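Local coordinates for protein lipase (Photobacterium sp. M37, PDB 2ORY) that probably hydrolyses the ester bonds of triacylglycerols, as a cold-adapted lipase of the alpha/beta-hydrolase fold, at residues W52-V55 and W56-V60; V95-S98 and D99-N103; D324-L328 and T329-E333. One frame throughout, in Å; residues are numbered along the deposited sequence.

All three interactions are local but differ in setting. Interaction 1 is a mostly buried kink in edge strand 52-63 of the main sheet and depends on backbone shape and apolar side chains. Interaction 2, also largely buried, forms the short helix 97-102, whose Trp100 lies against probable catalytic residues, and mixes apolar contacts with a bridging water and a hydrogen bond from an asparagine amide. Interaction 3, helix 328-332, is partly exposed, with apolar residues inward and polar and acidic ones outward. Interactions 2 and 3 come within about 5 Å between nearest atoms, while the centre of interaction 1 lies about 27 Å from that of interaction 2 and about 20 Å from that of interaction 3.

Interaction 1: residues W52-V55 and W56-V60; sequences WEVV and WGPAV
Val55 and Trp56 adjoin at a corner where the backbone of strand 52-63 bends, so that the directions of segments 52-55 and 57-60 differ by 40°. Beyond the corner, Gly57 has backbone angles (phi 86°) at which any side chain would collide with the carbonyl oxygen of Trp56, so that glycine is called for. A cis peptide bond follows, leading into Pro58. Val54 bridges the bend with one branch: its CG1, set anti to the backbone N, reaches to 3.4 Å from Gly57 O and more loosely to 4.5 Å from Pro58 CD. The compact branched side chain of Val54 fits this inner side of the corner, where Leu41 of helix 30-43 and Pro146 also touch it. With CG anti to its backbone N (chi1 -174°), Trp56 lays its indole against Val75, Pro141 and the ring of Phe155, and its NE1 donates to Lys150 O, so the one polar atom of a large buried side chain is satisfied. Val55 and Trp56 both form backbone hydrogen bonds with Val75 of the antiparallel strand 66-78. Two residues facing one on the partner strand make a classic beta bulge, here in the hairpin at the edge of the central sheet.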
loop_
_atom_site.group_PDB
_atom_site.type_symbol
_atom_site.label_atom_id
_atom_site.label_comp_id
_atom_site.label_asym_id
_atom_site.label_seq_id
_atom_site.Cartn_x
_atom_site.Cartn_y
_atom_site.Cartn_z
ATOM N N TRP A 52 -1.177 -0.294 21.828
ATOM C CA TRP A 52 -0.204 -0.078 20.787
ATOM C C TRP A 52 0.623 1.157 21.047
ATOM O O TRP A 52 0.165 2.094 21.702
ATOM C CB TRP A 52 -0.923 0.044 19.462
ATOM C CG TRP A 52 -1.787 -1.128 19.166
ATOM C CD1 TRP A 52 -3.106 -1.281 19.487
ATOM C CD2 TRP A 52 -1.418 -2.288 18.410
ATOM N NE1 TRP A 52 -3.587 -2.462 18.960
ATOM C CE2 TRP A 52 -2.572 -3.098 18.298
ATOM C CE3 TRP A 52 -0.225 -2.720 17.812
ATOM C CZ2 TRP A 52 -2.569 -4.313 17.613
ATOM C CZ3 TRP A 52 -0.221 -3.936 17.126
ATOM C CH2 TRP A 52 -1.390 -4.716 17.032
ATOM N N GLU A 53 1.834 1.152 20.503
ATOM C CA GLU A 53 2.772 2.253 20.654
ATOM C C GLU A 53 3.500 2.522 19.338
ATOM O O GLU A 53 4.056 1.604 18.725
ATOM C CB GLU A 53 3.808 1.897 21.732
ATOM C CG GLU A 53 4.845 2.964 21.981
ATOM C CD GLU A 53 4.284 4.163 22.733
ATOM O OE1 GLU A 53 4.853 5.274 22.582
ATOM O OE2 GLU A 53 3.290 3.999 23.486
ATOM N N VAL A 54 3.493 3.773 18.896
ATOM C CA VAL A 54 4.205 4.130 17.674
ATOM C C VAL A 54 5.655 4.191 18.129
ATOM O O VAL A 54 5.996 5.016 18.959
ATOM C CB VAL A 54 3.756 5.513 17.144
ATOM C CG1 VAL A 54 4.573 5.894 15.903
ATOM C CG2 VAL A 54 2.265 5.479 16.817
ATOM N N VAL A 55 6.491 3.297 17.608
ATOM C CA VAL A 55 7.895 3.236 17.992
ATOM C C VAL A 55 8.881 3.700 16.910
ATOM O O VAL A 55 10.086 3.784 17.150
ATOM C CB VAL A 55 8.256 1.807 18.452
ATOM C CG1 VAL A 55 7.507 1.486 19.757
ATOM C CG2 VAL A 55 7.864 0.794 17.384
ATOM N N TRP A 56 8.386 3.983 15.710
ATOM C CA TRP A 56 9.263 4.494 14.660
ATOM C C TRP A 56 8.423 5.284 13.684
ATOM O O TRP A 56 7.438 4.776 13.149
ATOM C CB TRP A 56 9.973 3.383 13.903
ATOM C CG TRP A 56 10.979 3.947 12.933
ATOM C CD1 TRP A 56 12.300 4.167 13.170
ATOM C CD2 TRP A 56 10.751 4.313 11.562
ATOM N NE1 TRP A 56 12.920 4.627 12.037
ATOM C CE2 TRP A 56 11.994 4.728 11.034
ATOM C CE3 TRP A 56 9.621 4.327 10.732
ATOM C CZ2 TRP A 56 12.145 5.153 9.704
ATOM C CZ3 TRP A 56 9.769 4.753 9.397
ATOM C CH2 TRP A 56 11.025 5.159 8.903
ATOM N N GLY A 57 8.820 6.529 13.452
ATOM C CA GLY A 57 8.066 7.380 12.555
ATOM C C GLY A 57 6.943 8.053 13.325
ATOM O O GLY A 57 6.915 7.996 14.557
ATOM N N PRO A 58 6.000 8.703 12.626
ATOM C CA PRO A 58 6.021 8.764 11.155
ATOM C C PRO A 58 7.190 9.495 10.472
ATOM O O PRO A 58 7.568 10.603 10.864
ATOM C CB PRO A 58 4.667 9.393 10.813
ATOM C CG PRO A 58 4.365 10.254 12.001
ATOM C CD PRO A 58 4.827 9.408 13.176
ATOM N N ALA A 59 7.776 8.834 9.476
ATOM C CA ALA A 59 8.843 9.408 8.664
ATOM C C ALA A 59 8.115 9.801 7.373
ATOM O O ALA A 59 7.516 8.954 6.691
ATOM C CB ALA A 59 9.906 8.373 8.361
ATOM N N VAL A 60 8.164 11.082 7.040
ATOM C CA VAL A 60 7.450 11.580 5.873
ATOM C C VAL A 60 8.355 12.070 4.759
ATOM O O VAL A 60 9.384 12.684 5.016
ATOM C CB VAL A 60 6.503 12.756 6.276
ATOM C CG1 VAL A 60 5.676 13.206 5.078
ATOM C CG2 VAL A 60 5.590 12.332 7.429
#

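Interaction 2: residues V95-S98 and D99-N103; sequences VSIS and DWLFN
Ile97 sends its two branches to different neighbours one turn on: CG2 packs 3.6 Å from Leu101 CD2, while CG1 lies more loosely beside the indole of Trp100. A branched chain suits this buried place because it can serve both. Trp100 carries its ring back over the start of the helix, with CG between its own backbone N and carbonyl carbon (chi1 66°), and NE1 comes 3.4 Å from Ile97 CA. That NE1 also makes a weak hydrogen bond to Pro94 O. Ser96 O accepts from both Asp99 N and Trp100 N, the latter at 3.3 Å and nearly in line with the carbonyl. Phe102 N reaches Ile97 O in a weak bond, the mark of a pi-type turn. Where the helix ends, Asn103 ND2 donates to Ser98 O at 2.8 Å, with the acceptor close to the amide plane. Water 1 donates to Ser98 OG (2.7 Å) and to Asp99 OD1 (2.9 Å), and accepts weakly from Asn103 ND2. Further out, Gln267 OE1 is hydrogen-bonded to Ser98 OG, and helix 265-278 packs against Phe102. Trp100 touches Ser174 and His312, which probably belong to the catalytic triad. Apolar contacts thus hold the side toward the probable active site, whereas the buried Ser98 OG is satisfied by Gln267 and by a water that joins it to partly exposed Asp99 and Asn103.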
loop_
_atom_site.group_PDB
_atom_site.type_symbol
_atom_site.label_atom_id
_atom_site.label_comp_id
_atom_site.label_asym_id
_atom_site.label_seq_id
_atom_site.Cartn_x
_atom_site.Cartn_y
_atom_site.Cartn_z
ATOM N N VAL A 95 -7.205 9.139 -3.866
ATOM C CA VAL A 95 -8.439 9.385 -4.630
ATOM C C VAL A 95 -8.240 9.793 -6.073
ATOM O O VAL A 95 -9.059 9.465 -6.928
ATOM C CB VAL A 95 -9.345 10.449 -3.957
ATOM C CG1 VAL A 95 -9.581 10.082 -2.491
ATOM C CG2 VAL A 95 -8.711 11.842 -4.068
ATOM N N SER A 96 -7.145 10.489 -6.342
ATOM C CA SER A 96 -6.841 10.974 -7.681
ATOM C C SER A 96 -6.147 9.931 -8.537
ATOM O O SER A 96 -5.111 10.204 -9.143
ATOM C CB SER A 96 -5.960 12.215 -7.571
ATOM O OG SER A 96 -6.631 13.217 -6.840
ATOM N N ILE A 97 -6.747 8.752 -8.630
ATOM C CA ILE A 97 -6.167 7.655 -9.391
ATOM C C ILE A 97 -5.635 7.987 -10.792
ATOM O O ILE A 97 -4.524 7.580 -11.145
ATOM C CB ILE A 97 -7.186 6.451 -9.487
ATOM C CG1 ILE A 97 -7.519 5.941 -8.085
ATOM C CG2 ILE A 97 -6.600 5.309 -10.311
ATOM C CD1 ILE A 97 -8.752 5.069 -8.040
ATOM N N SER A 98 -6.405 8.721 -11.589
ATOM C CA SER A 98 -5.980 9.028 -12.960
ATOM C C SER A 98 -4.664 9.804 -12.998
ATOM O O SER A 98 -3.869 9.643 -13.916
ATOM C CB SER A 98 -7.084 9.813 -13.695
ATOM O OG SER A 98 -6.785 9.962 -15.067
ATOM N N ASP A 99 -4.433 10.631 -11.986
ATOM C CA ASP A 99 -3.213 11.426 -11.930
ATOM C C ASP A 99 -1.984 10.658 -11.452
ATOM O O ASP A 99 -0.983 10.643 -12.157
ATOM C CB ASP A 99 -3.406 12.673 -11.059
ATOM C CG ASP A 99 -4.417 13.662 -11.661
ATOM O OD1 ASP A 99 -4.984 13.356 -12.732
ATOM O OD2 ASP A 99 -4.651 14.734 -11.067
ATOM N N TRP A 100 -2.043 10.033 -10.270
ATOM C CA TRP A 100 -0.873 9.311 -9.770
ATOM C C TRP A 100 -0.666 7.913 -10.355
ATOM O O TRP A 100 0.451 7.402 -10.335
ATOM C CB TRP A 100 -0.873 9.236 -8.235
ATOM C CG TRP A 100 -1.979 8.430 -7.636
ATOM C CD1 TRP A 100 -3.178 8.900 -7.181
ATOM C CD2 TRP A 100 -2.018 6.996 -7.472
ATOM N NE1 TRP A 100 -3.961 7.855 -6.752
ATOM C CE2 TRP A 100 -3.279 6.678 -6.918
ATOM C CE3 TRP A 100 -1.114 5.958 -7.740
ATOM C CZ2 TRP A 100 -3.662 5.351 -6.626
ATOM C CZ3 TRP A 100 -1.497 4.640 -7.444
ATOM C CH2 TRP A 100 -2.761 4.355 -6.895
ATOM N N LEU A 101 -1.721 7.299 -10.887
ATOM C CA LEU A 101 -1.596 5.966 -11.473
ATOM C C LEU A 101 -1.514 5.986 -13.018
ATOM O O LEU A 101 -0.508 5.579 -13.592
ATOM C CB LEU A 101 -2.767 5.078 -11.016
ATOM C CG LEU A 101 -2.769 3.664 -11.614
ATOM C CD1 LEU A 101 -1.600 2.878 -11.026
ATOM C CD2 LEU A 101 -4.090 2.959 -11.316
ATOM N N PHE A 102 -2.556 6.465 -13.691
ATOM C CA PHE A 102 -2.532 6.510 -15.157
ATOM C C PHE A 102 -1.372 7.324 -15.760
ATOM O O PHE A 102 -0.858 6.977 -16.812
ATOM C CB PHE A 102 -3.840 7.086 -15.712
ATOM C CG PHE A 102 -5.040 6.204 -15.523
ATOM C CD1 PHE A 102 -4.978 5.060 -14.741
ATOM C CD2 PHE A 102 -6.244 6.531 -16.139
ATOM C CE1 PHE A 102 -6.093 4.252 -14.573
ATOM C CE2 PHE A 102 -7.368 5.734 -15.981
ATOM C CZ PHE A 102 -7.291 4.586 -15.192
ATOM N N ASN A 103 -0.977 8.415 -15.116
ATOM C CA ASN A 103 0.104 9.231 -15.663
ATOM C C ASN A 103 1.510 8.870 -15.168
ATOM O O ASN A 103 2.429 9.683 -15.250
ATOM C CB ASN A 103 -0.172 10.711 -15.388
ATOM C CG ASN A 103 -1.262 11.264 -16.263
ATOM O OD1 ASN A 103 -1.001 11.810 -17.338
ATOM N ND2 ASN A 103 -2.500 11.111 -15.817
HETATM O O HOH W 1 -5.348 12.216 -15.350
#

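Interaction 3: residues D324-L328 and T329-E333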
loop_
_atom_site.group_PDB
_atom_site.type_symbol
_atom_site.label_atom_id
_atom_site.label_comp_id
_atom_site.label_asym_id
_atom_site.label_seq_id
_atom_site.Cartn_x
_atom_site.Cartn_y
_atom_site.Cartn_z
ATOM N N ASP A 324 -18.191 1.307 10.343
ATOM C CA ASP A 324 -18.377 1.957 11.630
ATOM C C ASP A 324 -17.110 1.940 12.451
ATOM O O ASP A 324 -17.070 2.505 13.540
ATOM C CB ASP A 324 -19.497 1.262 12.397
ATOM C CG ASP A 324 -20.830 1.363 11.687
ATOM O OD1 ASP A 324 -21.689 0.485 11.917
ATOM O OD2 ASP A 324 -21.025 2.323 10.906
ATOM N N ASP A 325 -16.073 1.305 11.913
ATOM C CA ASP A 325 -14.797 1.179 12.608
ATOM C C ASP A 325 -13.671 2.112 12.158
ATOM O O ASP A 325 -12.772 2.421 12.957
ATOM C CB ASP A 325 -14.323 -0.267 12.523
ATOM C CG ASP A 325 -15.228 -1.213 13.277
ATOM O OD1 ASP A 325 -15.258 -1.116 14.526
ATOM O OD2 ASP A 325 -15.918 -2.036 12.628
ATOM N N ILE A 326 -13.716 2.549 10.897
ATOM C CA ILE A 326 -12.702 3.442 10.327
ATOM C C ILE A 326 -13.323 4.783 9.903
ATOM O O ILE A 326 -14.051 4.857 8.914
ATOM C CB ILE A 326 -12.043 2.762 9.125
ATOM C CG1 ILE A 326 -11.315 1.506 9.617
ATOM C CG2 ILE A 326 -11.125 3.735 8.394
ATOM C CD1 ILE A 326 -10.628 0.695 8.524
ATOM N N PRO A 327 -13.016 5.860 10.644
ATOM C CA PRO A 327 -13.501 7.234 10.441
ATOM C C PRO A 327 -12.995 7.917 9.191
ATOM O O PRO A 327 -12.143 8.802 9.255
ATOM C CB PRO A 327 -13.036 7.945 11.706
ATOM C CG PRO A 327 -11.722 7.296 11.964
ATOM C CD PRO A 327 -11.999 5.824 11.712
ATOM N N LEU A 328 -13.546 7.514 8.061
ATOM C CA LEU A 328 -13.134 8.045 6.772
ATOM C C LEU A 328 -13.146 9.564 6.687
ATOM O O LEU A 328 -12.133 10.176 6.353
ATOM C CB LEU A 328 -14.015 7.451 5.676
ATOM C CG LEU A 328 -13.872 5.940 5.481
ATOM C CD1 LEU A 328 -14.925 5.475 4.495
ATOM C CD2 LEU A 328 -12.459 5.583 4.986
ATOM N N THR A 329 -14.287 10.167 6.996
ATOM C CA THR A 329 -14.426 11.618 6.936
ATOM C C THR A 329 -13.393 12.322 7.812
ATOM O O THR A 329 -12.918 13.409 7.483
ATOM C CB THR A 329 -15.851 12.041 7.352
ATOM O OG1 THR A 329 -16.163 11.469 8.629
ATOM C CG2 THR A 329 -16.874 11.544 6.341
ATOM N N ASP A 330 -13.025 11.703 8.923
ATOM C CA ASP A 330 -12.039 12.315 9.793
ATOM C C ASP A 330 -10.640 12.186 9.215
ATOM O O ASP A 330 -9.781 13.040 9.435
ATOM C CB ASP A 330 -12.074 11.665 11.165
ATOM C CG ASP A 330 -11.121 12.319 12.127
ATOM O OD1 ASP A 330 -11.259 13.540 12.354
ATOM O OD2 ASP A 330 -10.231 11.623 12.656
ATOM N N ILE A 331 -10.399 11.110 8.476
ATOM C CA ILE A 331 -9.084 10.904 7.888
ATOM C C ILE A 331 -8.892 11.683 6.588
ATOM O O ILE A 331 -7.899 12.379 6.417
ATOM C CB ILE A 331 -8.845 9.420 7.584
ATOM C CG1 ILE A 331 -9.046 8.588 8.848
ATOM C CG2 ILE A 331 -7.431 9.224 7.055
ATOM C CD1 ILE A 331 -9.045 7.089 8.583
ATOM N N PHE A 332 -9.846 11.562 5.673
ATOM C CA PHE A 332 -9.725 12.226 4.382
ATOM C C PHE A 332 -10.344 13.604 4.316
ATOM O O PHE A 332 -10.065 14.391 3.424
ATOM C CB PHE A 332 -10.316 11.347 3.275
ATOM C CG PHE A 332 -9.611 10.019 3.118
ATOM C CD1 PHE A 332 -9.966 8.933 3.915
ATOM C CD2 PHE A 332 -8.553 9.870 2.214
ATOM C CE1 PHE A 332 -9.280 7.716 3.821
ATOM C CE2 PHE A 332 -7.854 8.647 2.113
ATOM C CZ PHE A 332 -8.219 7.576 2.914
ATOM N N GLU A 333 -11.177 13.925 5.286
ATOM C CA GLU A 333 -11.819 15.232 5.276
ATOM C C GLU A 333 -12.470 15.464 3.923
ATOM O O GLU A 333 -13.244 14.637 3.441
ATOM C CB GLU A 333 -10.795 16.341 5.550
ATOM C CG GLU A 333 -10.070 16.191 6.882
ATOM C CD GLU A 333 -9.003 17.252 7.078
ATOM O OE1 GLU A 333 -7.951 17.187 6.404
ATOM O OE2 GLU A 333 -9.220 18.167 7.898
#
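Leu328 lies side by side with Phe332, one helical turn further on, the two pointing the same way, and its CD2 methyl comes 4.0 Å from Phe332 CE1. Both side chains have CG anti to the carbonyl carbon (chi1 -65° and -62°), which sends them off the helix in step. The flat ring of Phe332 offers its edge to the backbone as well, with CD1 3.5 Å from Leu328 O. On the same inward side, Ile331 reaches back along the chain: its CD1 meets Ile326 CG2 at 4.0 Å, the two side chains crossing at a slant, and its CG1 passes 3.1 Å from Pro327 O. The branched aliphatic chains suit a surface that is pressed against other parts of the protein. Helix 5-15 receives much of it, for Tyr14 touches Ile326, Leu328 and Phe332, while Trp44 lies against Pro327 and Ile331 and the ring of Tyr17 meets that of Phe332.

The backbone turns are closed by Ile331 N, which donates to Pro327 O at 3.0 Å, and by Phe332 N, which donates to Leu328 O at 2.8 Å with a nearly straight N-H angle of 173°. Pro327 stands at the N-cap, where its missing N-H costs the helix nothing while its O still serves Ile331 N as acceptor, and its CB packs 3.9 Å from Asp330 CB. Asp330 and Thr329 face solvent, as polar residues can; Asp330 OD2 is also hydrogen-bonded to Tyr18 OH, and an acidic side chain near the start of a helix probably benefits from the helix dipole. An inverse gamma turn centred on Pro327 leads in, and positive phi at Glu333 marks the end. With Leu328, Ile331 and Phe332 buried and Thr329, Asp330 and Glu333 exposed, this is a short amphipathic helix laid against the N-terminal helix 5-15.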